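Local coordinates for viral structural protein 4 (Bombyx mori cytoplasmic polyhedrosis virus, PDB 6TZ0), which binds GTP and lies against the viral RNA-dependent RNA polymerase, probably acting as its P-loop nucleotide-binding partner in transcription, at residues 361-366 with 378-383; 368-373 with 552-557; 350-355 with 493-498; 333-338 with 501-506. All blocks are in the same frame, centred on the assembly; numbering follows the deposited sequence.

Interaction 1: 361-366 with 378-383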
loop_
_atom_site.group_PDB
_atom_site.type_symbol
_atom_site.label_atom_id
_atom_site.label_comp_id
_atom_site.label_asym_id
_atom_site.label_seq_id
_atom_site.Cartn_x
_atom_site.Cartn_y
_atom_site.Cartn_z
ATOM N N SER B 361 -11.007 -17.670 -37.628
ATOM C CA SER B 361 -12.272 -18.167 -38.152
ATOM C C SER B 361 -13.385 -18.083 -37.113
ATOM O O SER B 361 -14.543 -17.824 -37.457
ATOM C CB SER B 361 -12.100 -19.605 -38.634
ATOM O OG SER B 361 -13.327 -20.131 -39.101
ATOM N N PHE B 362 -13.059 -18.292 -35.839
ATOM C CA PHE B 362 -14.078 -18.093 -34.818
ATOM C C PHE B 362 -14.310 -16.620 -34.528
ATOM O O PHE B 362 -15.462 -16.193 -34.400
ATOM C CB PHE B 362 -13.723 -18.819 -33.523
ATOM C CG PHE B 362 -14.658 -18.496 -32.395
ATOM C CD1 PHE B 362 -15.956 -18.955 -32.404
ATOM C CD2 PHE B 362 -14.240 -17.713 -31.333
ATOM C CE1 PHE B 362 -16.818 -18.640 -31.383
ATOM C CE2 PHE B 362 -15.100 -17.398 -30.310
ATOM C CZ PHE B 362 -16.388 -17.863 -30.337
ATOM N N LEU B 363 -13.240 -15.834 -34.395
ATOM C CA LEU B 363 -13.413 -14.458 -33.951
ATOM C C LEU B 363 -14.028 -13.560 -35.018
ATOM O O LEU B 363 -14.615 -12.533 -34.664
ATOM C CB LEU B 363 -12.083 -13.899 -33.460
ATOM C CG LEU B 363 -11.650 -14.453 -32.104
ATOM C CD1 LEU B 363 -10.239 -14.055 -31.766
ATOM C CD2 LEU B 363 -12.595 -13.954 -31.039
ATOM N N SER B 364 -13.981 -13.953 -36.294
ATOM C CA SER B 364 -14.743 -13.236 -37.312
ATOM C C SER B 364 -16.247 -13.391 -37.092
ATOM O O SER B 364 -16.998 -12.407 -37.126
ATOM C CB SER B 364 -14.348 -13.735 -38.697
ATOM O OG SER B 364 -14.742 -15.081 -38.872
ATOM N N THR B 365 -16.699 -14.620 -36.843
ATOM C CA THR B 365 -18.109 -14.867 -36.558
ATOM C C THR B 365 -18.520 -14.240 -35.232
ATOM O O THR B 365 -19.643 -13.738 -35.096
ATOM C CB THR B 365 -18.362 -16.376 -36.555
ATOM O OG1 THR B 365 -17.938 -16.925 -37.806
ATOM C CG2 THR B 365 -19.834 -16.698 -36.366
ATOM N N TYR B 366 -17.612 -14.239 -34.255
ATOM C CA TYR B 366 -17.869 -13.576 -32.981
ATOM C C TYR B 366 -18.068 -12.076 -33.165
ATOM O O TYR B 366 -18.973 -11.484 -32.564
ATOM C CB TYR B 366 -16.716 -13.847 -32.013
ATOM C CG TYR B 366 -16.875 -13.216 -30.648
ATOM C CD1 TYR B 366 -17.676 -13.797 -29.679
ATOM C CD2 TYR B 366 -16.215 -12.041 -30.327
ATOM C CE1 TYR B 366 -17.814 -13.221 -28.435
ATOM C CE2 TYR B 366 -16.359 -11.455 -29.093
ATOM C CZ TYR B 366 -17.162 -12.044 -28.153
ATOM O OH TYR B 366 -17.296 -11.461 -26.918
ATOM N N VAL B 378 -17.914 -3.405 -35.192
ATOM C CA VAL B 378 -16.855 -4.104 -34.473
ATOM C C VAL B 378 -15.687 -4.306 -35.425
ATOM O O VAL B 378 -15.851 -4.879 -36.507
ATOM C CB VAL B 378 -17.341 -5.448 -33.911
ATOM C CG1 VAL B 378 -16.191 -6.189 -33.256
ATOM C CG2 VAL B 378 -18.464 -5.237 -32.918
ATOM N N GLY B 379 -14.510 -3.841 -35.024
ATOM C CA GLY B 379 -13.301 -4.098 -35.777
ATOM C C GLY B 379 -12.570 -5.335 -35.285
ATOM O O GLY B 379 -12.634 -5.695 -34.116
ATOM N N HIS B 380 -11.859 -5.988 -36.202
ATOM C CA HIS B 380 -11.174 -7.237 -35.877
ATOM C C HIS B 380 -9.831 -7.267 -36.598
ATOM O O HIS B 380 -9.776 -7.524 -37.801
ATOM C CB HIS B 380 -12.032 -8.438 -36.244
ATOM C CG HIS B 380 -11.360 -9.749 -36.002
ATOM N ND1 HIS B 380 -10.720 -10.450 -37.000
ATOM C CD2 HIS B 380 -11.176 -10.460 -34.867
ATOM C CE1 HIS B 380 -10.204 -11.555 -36.497
ATOM N NE2 HIS B 380 -10.461 -11.582 -35.203
ATOM N N LEU B 381 -8.760 -7.009 -35.853
ATOM C CA LEU B 381 -7.408 -7.184 -36.357
ATOM C C LEU B 381 -6.956 -8.617 -36.130
ATOM O O LEU B 381 -7.245 -9.212 -35.090
ATOM C CB LEU B 381 -6.435 -6.230 -35.668
ATOM C CG LEU B 381 -6.597 -4.735 -35.912
ATOM C CD1 LEU B 381 -5.624 -3.969 -35.054
ATOM C CD2 LEU B 381 -6.384 -4.409 -37.371
ATOM N N SER B 382 -6.237 -9.165 -37.103
ATOM C CA SER B 382 -5.677 -10.498 -36.969
ATOM C C SER B 382 -4.474 -10.480 -36.037
ATOM O O SER B 382 -4.040 -9.437 -35.546
ATOM C CB SER B 382 -5.278 -11.053 -38.329
ATOM O OG SER B 382 -4.655 -12.312 -38.174
ATOM N N SER B 383 -3.918 -11.660 -35.794
ATOM C CA SER B 383 -2.757 -11.755 -34.928
ATOM C C SER B 383 -1.472 -11.454 -35.679
ATOM O O SER B 383 -0.465 -11.113 -35.053
ATOM C CB SER B 383 -2.686 -13.142 -34.301
ATOM O OG SER B 383 -1.771 -13.152 -33.232
#

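Interaction 2: 368-373 with 552-557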
loop_
_atom_site.group_PDB
_atom_site.type_symbol
_atom_site.label_atom_id
_atom_site.label_comp_id
_atom_site.label_asym_id
_atom_site.label_seq_id
_atom_site.Cartn_x
_atom_site.Cartn_y
_atom_site.Cartn_z
ATOM N N GLU B 368 -19.076 -10.590 -35.949
ATOM C CA GLU B 368 -20.351 -10.411 -36.642
ATOM C C GLU B 368 -21.534 -10.511 -35.686
ATOM O O GLU B 368 -22.457 -9.688 -35.739
ATOM C CB GLU B 368 -20.495 -11.444 -37.752
ATOM C CG GLU B 368 -19.535 -11.264 -38.897
ATOM C CD GLU B 368 -19.646 -12.384 -39.903
ATOM O OE1 GLU B 368 -20.384 -13.353 -39.625
ATOM O OE2 GLU B 368 -18.995 -12.306 -40.965
ATOM N N GLN B 369 -21.518 -11.508 -34.797
ATOM C CA GLN B 369 -22.617 -11.680 -33.852
ATOM C C GLN B 369 -22.666 -10.556 -32.833
ATOM O O GLN B 369 -23.752 -10.176 -32.387
ATOM C CB GLN B 369 -22.505 -13.022 -33.133
ATOM C CG GLN B 369 -22.681 -14.216 -34.032
ATOM C CD GLN B 369 -24.061 -14.283 -34.626
ATOM O OE1 GLN B 369 -25.052 -14.010 -33.951
ATOM N NE2 GLN B 369 -24.138 -14.632 -35.904
ATOM N N LEU B 370 -21.512 -9.995 -32.480
ATOM C CA LEU B 370 -21.503 -8.876 -31.550
ATOM C C LEU B 370 -22.017 -7.608 -32.216
ATOM O O LEU B 370 -22.698 -6.800 -31.576
ATOM C CB LEU B 370 -20.094 -8.674 -31.001
ATOM C CG LEU B 370 -19.948 -7.631 -29.903
ATOM C CD1 LEU B 370 -20.790 -8.038 -28.724
ATOM C CD2 LEU B 370 -18.501 -7.505 -29.508
ATOM N N SER B 371 -21.710 -7.422 -33.506
ATOM C CA SER B 371 -22.285 -6.306 -34.252
ATOM C C SER B 371 -23.797 -6.437 -34.377
ATOM O O SER B 371 -24.521 -5.440 -34.291
ATOM C CB SER B 371 -21.664 -6.220 -35.645
ATOM O OG SER B 371 -20.287 -5.927 -35.580
ATOM N N LEU B 372 -24.293 -7.657 -34.584
ATOM C CA LEU B 372 -25.732 -7.830 -34.748
ATOM C C LEU B 372 -26.474 -7.679 -33.426
ATOM O O LEU B 372 -27.539 -7.055 -33.378
ATOM C CB LEU B 372 -26.035 -9.184 -35.379
ATOM C CG LEU B 372 -25.591 -9.314 -36.831
ATOM C CD1 LEU B 372 -25.859 -10.717 -37.340
ATOM C CD2 LEU B 372 -26.287 -8.277 -37.689
ATOM N N ALA B 373 -25.936 -8.236 -32.343
ATOM C CA ALA B 373 -26.597 -8.116 -31.052
ATOM C C ALA B 373 -26.398 -6.752 -30.415
ATOM O O ALA B 373 -27.168 -6.381 -29.524
ATOM C CB ALA B 373 -26.093 -9.197 -30.097
ATOM N N GLU B 552 -22.074 -18.031 -25.626
ATOM C CA GLU B 552 -23.033 -18.000 -24.532
ATOM C C GLU B 552 -23.003 -16.663 -23.808
ATOM O O GLU B 552 -24.028 -16.227 -23.275
ATOM C CB GLU B 552 -22.731 -19.150 -23.571
ATOM C CG GLU B 552 -23.749 -19.372 -22.472
ATOM C CD GLU B 552 -25.083 -19.866 -22.999
ATOM O OE1 GLU B 552 -25.099 -20.518 -24.064
ATOM O OE2 GLU B 552 -26.117 -19.600 -22.351
ATOM N N SER B 553 -21.846 -15.999 -23.809
ATOM C CA SER B 553 -21.738 -14.658 -23.247
ATOM C C SER B 553 -22.611 -13.657 -23.993
ATOM O O SER B 553 -23.254 -12.807 -23.368
ATOM C CB SER B 553 -20.282 -14.208 -23.276
ATOM O OG SER B 553 -20.165 -12.874 -22.833
ATOM N N ILE B 554 -22.642 -13.733 -25.325
ATOM C CA ILE B 554 -23.495 -12.834 -26.096
ATOM C C ILE B 554 -24.960 -13.200 -25.907
ATOM O O ILE B 554 -25.819 -12.319 -25.781
ATOM C CB ILE B 554 -23.086 -12.847 -27.582
ATOM C CG1 ILE B 554 -21.686 -12.281 -27.767
ATOM C CG2 ILE B 554 -24.050 -12.055 -28.448
ATOM C CD1 ILE B 554 -21.197 -12.444 -29.172
ATOM N N ARG B 555 -25.268 -14.500 -25.839
ATOM C CA ARG B 555 -26.669 -14.891 -25.681
ATOM C C ARG B 555 -27.231 -14.560 -24.301
ATOM O O ARG B 555 -28.438 -14.345 -24.172
ATOM C CB ARG B 555 -26.855 -16.376 -25.968
ATOM C CG ARG B 555 -26.735 -16.727 -27.426
ATOM C CD ARG B 555 -27.005 -18.197 -27.662
ATOM N NE ARG B 555 -28.395 -18.553 -27.388
ATOM C CZ ARG B 555 -28.790 -19.316 -26.372
ATOM N NH1 ARG B 555 -27.900 -19.810 -25.523
ATOM N NH2 ARG B 555 -30.075 -19.589 -26.205
ATOM N N ARG B 556 -26.398 -14.504 -23.266
ATOM C CA ARG B 556 -26.933 -14.250 -21.934
ATOM C C ARG B 556 -27.022 -12.776 -21.573
ATOM O O ARG B 556 -27.696 -12.434 -20.598
ATOM C CB ARG B 556 -26.100 -14.967 -20.872
ATOM C CG ARG B 556 -26.267 -16.460 -20.893
ATOM C CD ARG B 556 -25.561 -17.104 -19.731
ATOM N NE ARG B 556 -25.707 -18.552 -19.768
ATOM C CZ ARG B 556 -25.225 -19.374 -18.849
ATOM N NH1 ARG B 556 -24.579 -18.889 -17.803
ATOM N NH2 ARG B 556 -25.406 -20.679 -18.969
ATOM N N TRP B 557 -26.357 -11.901 -22.318
ATOM C CA TRP B 557 -26.378 -10.478 -22.017
ATOM C C TRP B 557 -27.712 -9.892 -22.448
ATOM O O TRP B 557 -28.127 -10.064 -23.597
ATOM C CB TRP B 557 -25.224 -9.778 -22.732
ATOM C CG TRP B 557 -25.019 -8.348 -22.357
ATOM C CD1 TRP B 557 -25.406 -7.258 -23.067
ATOM C CD2 TRP B 557 -24.353 -7.852 -21.192
ATOM N NE1 TRP B 557 -25.033 -6.113 -22.416
ATOM C CE2 TRP B 557 -24.388 -6.451 -21.259
ATOM C CE3 TRP B 557 -23.740 -8.457 -20.093
ATOM C CZ2 TRP B 557 -23.832 -5.644 -20.273
ATOM C CZ3 TRP B 557 -23.186 -7.654 -19.118
ATOM C CH2 TRP B 557 -23.235 -6.263 -19.214
#

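Interaction 3: 350-355 with 493-498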
loop_
_atom_site.group_PDB
_atom_site.type_symbol
_atom_site.label_atom_id
_atom_site.label_comp_id
_atom_site.label_asym_id
_atom_site.label_seq_id
_atom_site.Cartn_x
_atom_site.Cartn_y
_atom_site.Cartn_z
ATOM N N VAL B 350 -8.664 -8.299 -25.926
ATOM C CA VAL B 350 -7.452 -8.973 -26.374
ATOM C C VAL B 350 -7.638 -10.468 -26.176
ATOM O O VAL B 350 -7.940 -10.923 -25.068
ATOM C CB VAL B 350 -6.212 -8.465 -25.627
ATOM C CG1 VAL B 350 -4.982 -9.225 -26.081
ATOM C CG2 VAL B 350 -6.031 -6.997 -25.876
ATOM N N VAL B 351 -7.464 -11.235 -27.249
ATOM C CA VAL B 351 -7.654 -12.679 -27.236
ATOM C C VAL B 351 -6.335 -13.333 -27.614
ATOM O O VAL B 351 -5.864 -13.182 -28.746
ATOM C CB VAL B 351 -8.767 -13.118 -28.192
ATOM C CG1 VAL B 351 -8.881 -14.623 -28.200
ATOM C CG2 VAL B 351 -10.076 -12.490 -27.796
ATOM N N TYR B 352 -5.741 -14.064 -26.678
ATOM C CA TYR B 352 -4.538 -14.834 -26.950
ATOM C C TYR B 352 -4.893 -16.273 -27.284
ATOM O O TYR B 352 -5.839 -16.842 -26.738
ATOM C CB TYR B 352 -3.583 -14.830 -25.762
ATOM C CG TYR B 352 -2.990 -13.489 -25.456
ATOM C CD1 TYR B 352 -2.031 -12.942 -26.280
ATOM C CD2 TYR B 352 -3.349 -12.797 -24.312
ATOM C CE1 TYR B 352 -1.478 -11.725 -26.006
ATOM C CE2 TYR B 352 -2.788 -11.584 -24.021
ATOM C CZ TYR B 352 -1.853 -11.053 -24.876
ATOM O OH TYR B 352 -1.282 -9.841 -24.603
ATOM N N ALA B 353 -4.110 -16.860 -28.179
ATOM C CA ALA B 353 -4.315 -18.241 -28.584
ATOM C C ALA B 353 -3.005 -18.789 -29.117
ATOM O O ALA B 353 -2.119 -18.036 -29.525
ATOM C CB ALA B 353 -5.410 -18.361 -29.642
ATOM N N GLU B 354 -2.894 -20.113 -29.107
ATOM C CA GLU B 354 -1.743 -20.744 -29.727
ATOM C C GLU B 354 -1.845 -20.657 -31.241
ATOM O O GLU B 354 -2.932 -20.657 -31.821
ATOM C CB GLU B 354 -1.608 -22.204 -29.298
ATOM C CG GLU B 354 -1.138 -22.405 -27.871
ATOM C CD GLU B 354 -0.935 -23.866 -27.528
ATOM O OE1 GLU B 354 -1.264 -24.726 -28.367
ATOM O OE2 GLU B 354 -0.444 -24.162 -26.421
ATOM N N LYS B 355 -0.688 -20.572 -31.872
ATOM C CA LYS B 355 -0.574 -20.436 -33.314
ATOM C C LYS B 355 -0.952 -21.761 -33.956
ATOM O O LYS B 355 -0.166 -22.708 -33.963
ATOM C CB LYS B 355 0.847 -20.019 -33.664
ATOM C CG LYS B 355 1.068 -19.677 -35.098
ATOM C CD LYS B 355 2.450 -19.128 -35.297
ATOM C CE LYS B 355 2.689 -18.861 -36.751
ATOM N NZ LYS B 355 1.744 -17.831 -37.247
ATOM N N ALA B 493 3.804 -11.097 -23.529
ATOM C CA ALA B 493 4.619 -9.894 -23.433
ATOM C C ALA B 493 4.034 -8.741 -24.231
ATOM O O ALA B 493 4.480 -7.604 -24.070
ATOM C CB ALA B 493 6.044 -10.171 -23.898
ATOM N N GLN B 494 3.048 -9.006 -25.077
ATOM C CA GLN B 494 2.322 -7.969 -25.785
ATOM C C GLN B 494 1.268 -7.290 -24.925
ATOM O O GLN B 494 0.591 -6.389 -25.416
ATOM C CB GLN B 494 1.683 -8.571 -27.030
ATOM C CG GLN B 494 2.705 -9.025 -28.034
ATOM C CD GLN B 494 2.098 -9.741 -29.201
ATOM O OE1 GLN B 494 0.899 -9.989 -29.232
ATOM N NE2 GLN B 494 2.922 -10.079 -30.175
ATOM N N ASP B 495 1.127 -7.682 -23.657
ATOM C CA ASP B 495 0.220 -6.993 -22.746
ATOM C C ASP B 495 0.659 -5.564 -22.480
ATOM O O ASP B 495 -0.178 -4.702 -22.201
ATOM C CB ASP B 495 0.132 -7.756 -21.429
ATOM C CG ASP B 495 -0.600 -9.059 -21.564
ATOM O OD1 ASP B 495 -1.496 -9.143 -22.425
ATOM O OD2 ASP B 495 -0.285 -9.999 -20.811
ATOM N N ALA B 496 1.957 -5.297 -22.549
ATOM C CA ALA B 496 2.478 -3.944 -22.440
ATOM C C ALA B 496 2.411 -3.183 -23.755
ATOM O O ALA B 496 2.797 -2.012 -23.798
ATOM C CB ALA B 496 3.926 -3.987 -21.946
ATOM N N THR B 497 1.926 -3.803 -24.804
ATOM C CA THR B 497 2.056 -3.281 -26.154
ATOM C C THR B 497 0.729 -3.122 -26.883
ATOM O O THR B 497 0.513 -2.089 -27.522
ATOM C CB THR B 497 3.000 -4.214 -26.915
ATOM O OG1 THR B 497 4.290 -4.184 -26.294
ATOM C CG2 THR B 497 3.145 -3.793 -28.327
ATOM N N ILE B 498 -0.173 -4.106 -26.783
ATOM C CA ILE B 498 -1.529 -3.951 -27.303
ATOM C C ILE B 498 -2.224 -2.878 -26.470
ATOM O O ILE B 498 -1.862 -2.642 -25.310
ATOM C CB ILE B 498 -2.297 -5.289 -27.255
ATOM C CG1 ILE B 498 -1.483 -6.431 -27.853
ATOM C CG2 ILE B 498 -3.582 -5.246 -28.070
ATOM C CD1 ILE B 498 -1.163 -6.279 -29.285
#

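Interaction 4: 333-338 with 501-506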
loop_
_atom_site.group_PDB
_atom_site.type_symbol
_atom_site.label_atom_id
_atom_site.label_comp_id
_atom_site.label_asym_id
_atom_site.label_seq_id
_atom_site.Cartn_x
_atom_site.Cartn_y
_atom_site.Cartn_z
ATOM N N SER B 333 -18.423 -10.800 -19.711
ATOM C CA SER B 333 -19.466 -9.830 -19.410
ATOM C C SER B 333 -18.883 -8.494 -18.978
ATOM O O SER B 333 -19.532 -7.459 -19.146
ATOM C CB SER B 333 -20.393 -10.372 -18.328
ATOM O OG SER B 333 -19.720 -10.439 -17.092
ATOM N N LYS B 334 -17.672 -8.496 -18.420
ATOM C CA LYS B 334 -16.951 -7.249 -18.182
ATOM C C LYS B 334 -16.662 -6.535 -19.498
ATOM O O LYS B 334 -16.849 -5.313 -19.617
ATOM C CB LYS B 334 -15.662 -7.557 -17.424
ATOM C CG LYS B 334 -14.905 -6.374 -16.887
ATOM C CD LYS B 334 -13.708 -6.856 -16.097
ATOM C CE LYS B 334 -12.941 -5.704 -15.501
ATOM N NZ LYS B 334 -11.734 -6.184 -14.779
ATOM N N PHE B 335 -16.261 -7.298 -20.518
ATOM C CA PHE B 335 -16.086 -6.720 -21.848
ATOM C C PHE B 335 -17.400 -6.227 -22.444
ATOM O O PHE B 335 -17.431 -5.179 -23.093
ATOM C CB PHE B 335 -15.435 -7.723 -22.793
ATOM C CG PHE B 335 -15.393 -7.261 -24.220
ATOM C CD1 PHE B 335 -14.632 -6.168 -24.583
ATOM C CD2 PHE B 335 -16.093 -7.939 -25.203
ATOM C CE1 PHE B 335 -14.593 -5.746 -25.893
ATOM C CE2 PHE B 335 -16.048 -7.523 -26.512
ATOM C CZ PHE B 335 -15.292 -6.432 -26.854
ATOM N N LEU B 336 -18.495 -6.958 -22.234
ATOM C CA LEU B 336 -19.769 -6.518 -22.804
ATOM C C LEU B 336 -20.309 -5.278 -22.106
ATOM O O LEU B 336 -20.960 -4.440 -22.745
ATOM C CB LEU B 336 -20.795 -7.640 -22.752
ATOM C CG LEU B 336 -20.469 -8.833 -23.642
ATOM C CD1 LEU B 336 -21.557 -9.870 -23.540
ATOM C CD2 LEU B 336 -20.266 -8.383 -25.069
ATOM N N GLU B 337 -20.043 -5.144 -20.805
ATOM C CA GLU B 337 -20.342 -3.908 -20.093
ATOM C C GLU B 337 -19.529 -2.744 -20.644
ATOM O O GLU B 337 -20.033 -1.620 -20.741
ATOM C CB GLU B 337 -20.078 -4.098 -18.598
ATOM C CG GLU B 337 -20.250 -2.853 -17.745
ATOM C CD GLU B 337 -21.671 -2.328 -17.725
ATOM O OE1 GLU B 337 -22.616 -3.137 -17.827
ATOM O OE2 GLU B 337 -21.844 -1.094 -17.635
ATOM N N ALA B 338 -18.274 -2.994 -21.025
ATOM C CA ALA B 338 -17.502 -1.930 -21.671
ATOM C C ALA B 338 -18.021 -1.608 -23.071
ATOM O O ALA B 338 -17.913 -0.464 -23.518
ATOM C CB ALA B 338 -16.025 -2.310 -21.729
ATOM N N THR B 501 -6.632 -2.159 -22.214
ATOM C CA THR B 501 -7.838 -2.938 -21.988
ATOM C C THR B 501 -7.984 -3.223 -20.507
ATOM O O THR B 501 -7.120 -2.901 -19.693
ATOM C CB THR B 501 -7.811 -4.280 -22.725
ATOM O OG1 THR B 501 -6.746 -5.081 -22.201
ATOM C CG2 THR B 501 -7.573 -4.083 -24.172
ATOM N N ASP B 502 -9.081 -3.878 -20.168
ATOM C CA ASP B 502 -9.259 -4.439 -18.847
ATOM C C ASP B 502 -9.661 -5.897 -18.937
ATOM O O ASP B 502 -9.824 -6.548 -17.903
ATOM C CB ASP B 502 -10.327 -3.654 -18.079
ATOM C CG ASP B 502 -10.146 -3.717 -16.592
ATOM O OD1 ASP B 502 -9.200 -4.384 -16.134
ATOM O OD2 ASP B 502 -10.937 -3.065 -15.883
ATOM N N THR B 503 -9.849 -6.419 -20.144
ATOM C CA THR B 503 -10.328 -7.776 -20.369
ATOM C C THR B 503 -9.430 -8.449 -21.394
ATOM O O THR B 503 -9.522 -8.155 -22.589
ATOM C CB THR B 503 -11.775 -7.774 -20.856
ATOM O OG1 THR B 503 -11.884 -6.918 -21.996
ATOM C CG2 THR B 503 -12.726 -7.304 -19.779
ATOM N N THR B 504 -8.573 -9.349 -20.934
ATOM C CA THR B 504 -7.797 -10.203 -21.818
ATOM C C THR B 504 -8.001 -11.658 -21.427
ATOM O O THR B 504 -7.883 -12.020 -20.253
ATOM C CB THR B 504 -6.309 -9.809 -21.822
ATOM O OG1 THR B 504 -5.529 -10.820 -22.471
ATOM C CG2 THR B 504 -5.782 -9.528 -20.451
ATOM N N VAL B 505 -8.359 -12.474 -22.413
ATOM C CA VAL B 505 -8.663 -13.880 -22.216
ATOM C C VAL B 505 -7.688 -14.702 -23.038
ATOM O O VAL B 505 -6.962 -14.187 -23.885
ATOM C CB VAL B 505 -10.112 -14.227 -22.600
ATOM C CG1 VAL B 505 -11.077 -13.467 -21.739
ATOM C CG2 VAL B 505 -10.355 -13.928 -24.061
ATOM N N LEU B 506 -7.691 -16.005 -22.787
ATOM C CA LEU B 506 -6.923 -16.951 -23.577
ATOM C C LEU B 506 -7.884 -17.966 -24.171
ATOM O O LEU B 506 -8.739 -18.503 -23.465
ATOM C CB LEU B 506 -5.846 -17.630 -22.730
ATOM C CG LEU B 506 -4.698 -18.352 -23.436
ATOM C CD1 LEU B 506 -3.452 -18.196 -22.610
ATOM C CD2 LEU B 506 -4.974 -19.816 -23.624
#

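Interaction 1: 361-366 with 378-383
His-380 reaches from its strand to the flank of helix 359-374 and sets its imidazole beside Leu-363. CG stands anti to the backbone N (chi1 177°), which sets the ring against the helix. The NE2 side of the ring then meets the base of Leu-363 rather than its branched tip: Leu-363 CB lies 3.3 Å from His-380 NE2 and 3.8 Å from His-380 CD2. One face of the imidazole looks onto helix backbone, with Leu-363 C and Ser-364 N over it. No hydrogen bond joins the two segments, and NE2 finds its polar partner in Glu-488 OE2 on the neighbouring strand. Strand 347-353, the loop after it, helix 359-374 and strand 378-381 form a right-handed beta-alpha-beta crossover of a parallel sheet. The crossover passes over strand 484-489, and the loop fits a Walker A P-loop. Ser-361 belongs to a GTP site observed for this protein, and the side chain of His-380 comes within about 5 Å of that of Thr-360, another residue of the site. Leu-363 also touches Glu-488, and its CD1 packs on Val-351. Ser-364, at the margin of the contact, turns its hydroxyl back on its own helix: OG donates to Ser-361 O over 3.1 Å, approaching 53° out of the carbonyl plane, with a second, weak bond to Thr-360 O.

Interaction 2: 368-373 with 552-557
Between 368-373 and 552-557, every contact runs through Ile-554, which meets Gln-369, Leu-370 and Ala-373 with both of its branches. The two helical segments run almost parallel, 5° apart, with axes 10.7 Å from each other. With CG1 beside the backbone N and CG2 anti to it (chi1 -65°), the isoleucine spreads along the neighbouring helix. CG2 packs on Ala-373 CB at 3.9 Å, whereas CD1 comes down about a turn earlier, 4.1 Å from Leu-370 N and 4.2 Å from Gln-369 CB. Leu-370 adds its own CB to this apolar patch, and Trp-559, from the C-terminal tail, closes on both Leu-370 and Ala-373. This inner side is the close-packed one. The solvent side is different in kind: Arg-555 and Arg-556, both exposed, make no contact with 368-373 and pair with Glu-552 of their own helix. Arg-556 NE bonds to Glu-552 OE2 at 2.8 Å on the anti lone pair, the oxygen sitting 21° out of the guanidinium plane. Arg-555 NH1 makes a weak bond to Glu-552 OE1 at 3.2 Å. Between these segments the helices thus share shape and hydrophobicity but no hydrogen bond, while the charges pair within one helix, which would be expected to steady that helix rather than tie it to the other.

Interaction 3: 350-355 with 493-498
Val-350 and Tyr-352 reach from the same side of strand 347-353 to the loop 493-498, in a parallel alpha/beta sheet; this strand leads into the presumed Walker A loop, and Lys-355, in the loop that follows, belongs to an observed GTP site. Val-350 CG2 meets Ile-498 CG2 at 3.7 Å, a methyl-to-methyl contact. Farther along the strand, the tyrosine puts its hydroxyl over the loop backbone, with OH 3.6 Å from Gln-494 C and 4.0 Å from Gln-494 CB. Asp-495 lies at the ring edge, but OD1 is modelled too close to OH for the bonding there to be judged. In the next shell, Val-350 CG1 rests on one face of the Tyr-352 ring, near its rim and 3.7 Å above the plane. With CG anti to the carbonyl carbon (chi1 -67°), the ring is placed to lie across that methyl. Strand 504-507 supports both residues through backbone hydrogen bonds to Val-505. Beyond Asp-495 lies the polymerase chain, which takes part in backbone hydrogen bonds with that residue and packs on Ala-493 and Ala-496. The turn that presents Ile-498 is held by Gln-494 O, which accepts from Thr-497 N at 3.0 Å and from Ile-498 N at 2.8 Å.

Interaction 4: 333-338 with 501-506
Phe-335 and Thr-503 bring helix 326-340 up to the chain around Thr-503, by strand 504-507, their CA atoms 6.0 Å apart. The helix precedes the P-loop strand 347-353 and packs beside the parallel sheet of the alpha/beta fold. Thr-503 is wedged into the helix surface by its methyl: CG2 lies 3.6 Å from Phe-335 N and 3.7 Å from Lys-334 CG. Its hydroxyl meets the phenylalanine instead, with OG1 3.7 Å from Phe-335 CB; the two side chains cross at about a right angle, and the phenylalanine also packs on Leu-349, Tyr-366 and Leu-370. Lys-334 is stretched out past the threonine, CG anti to the backbone N (chi1 -170°) and every later torsion extended, which carries its ammonium to Asp-502. There the lysine crosses the carboxylate side chain nearly perpendicularly and its CE also packs on the acid, 3.3 Å from Asp-502 OD2. The site borders the polymerase chain, where Lys-631 of that chain packs on Asp-502 and Arg-496 of that chain brings a second positive charge near the lysine, which the buried acid would help to offset. Lys-334 NZ forms a salt bridge with Asp-502 OD1 at 3.4 Å and a weak hydrogen bond with Ala-472 O of the polymerase.

Interactions 1, 3 and 4 reach one parallel sheet, and interaction 2 joins two helices beside it. Interactions 1 and 2 share helix 359-374 and lie about 14 Å apart between centres, joined where Tyr-366 packs on Ile-554. Interaction 4 touches interaction 2 through Leu-336 and Leu-370, and interaction 3 through the neighbouring strands 347-353 and 504-507. Interactions 2 and 3 are the farthest apart, about 23 Å between centres, without touching. Along the chain, interaction 1 is nested within the loop closed by interaction 3, itself nested within that of interaction 4, while interaction 2 crosses all three. The GTP-binding loop is thus built into the same core that, at 493-498 and 333-338, borders the polymerase.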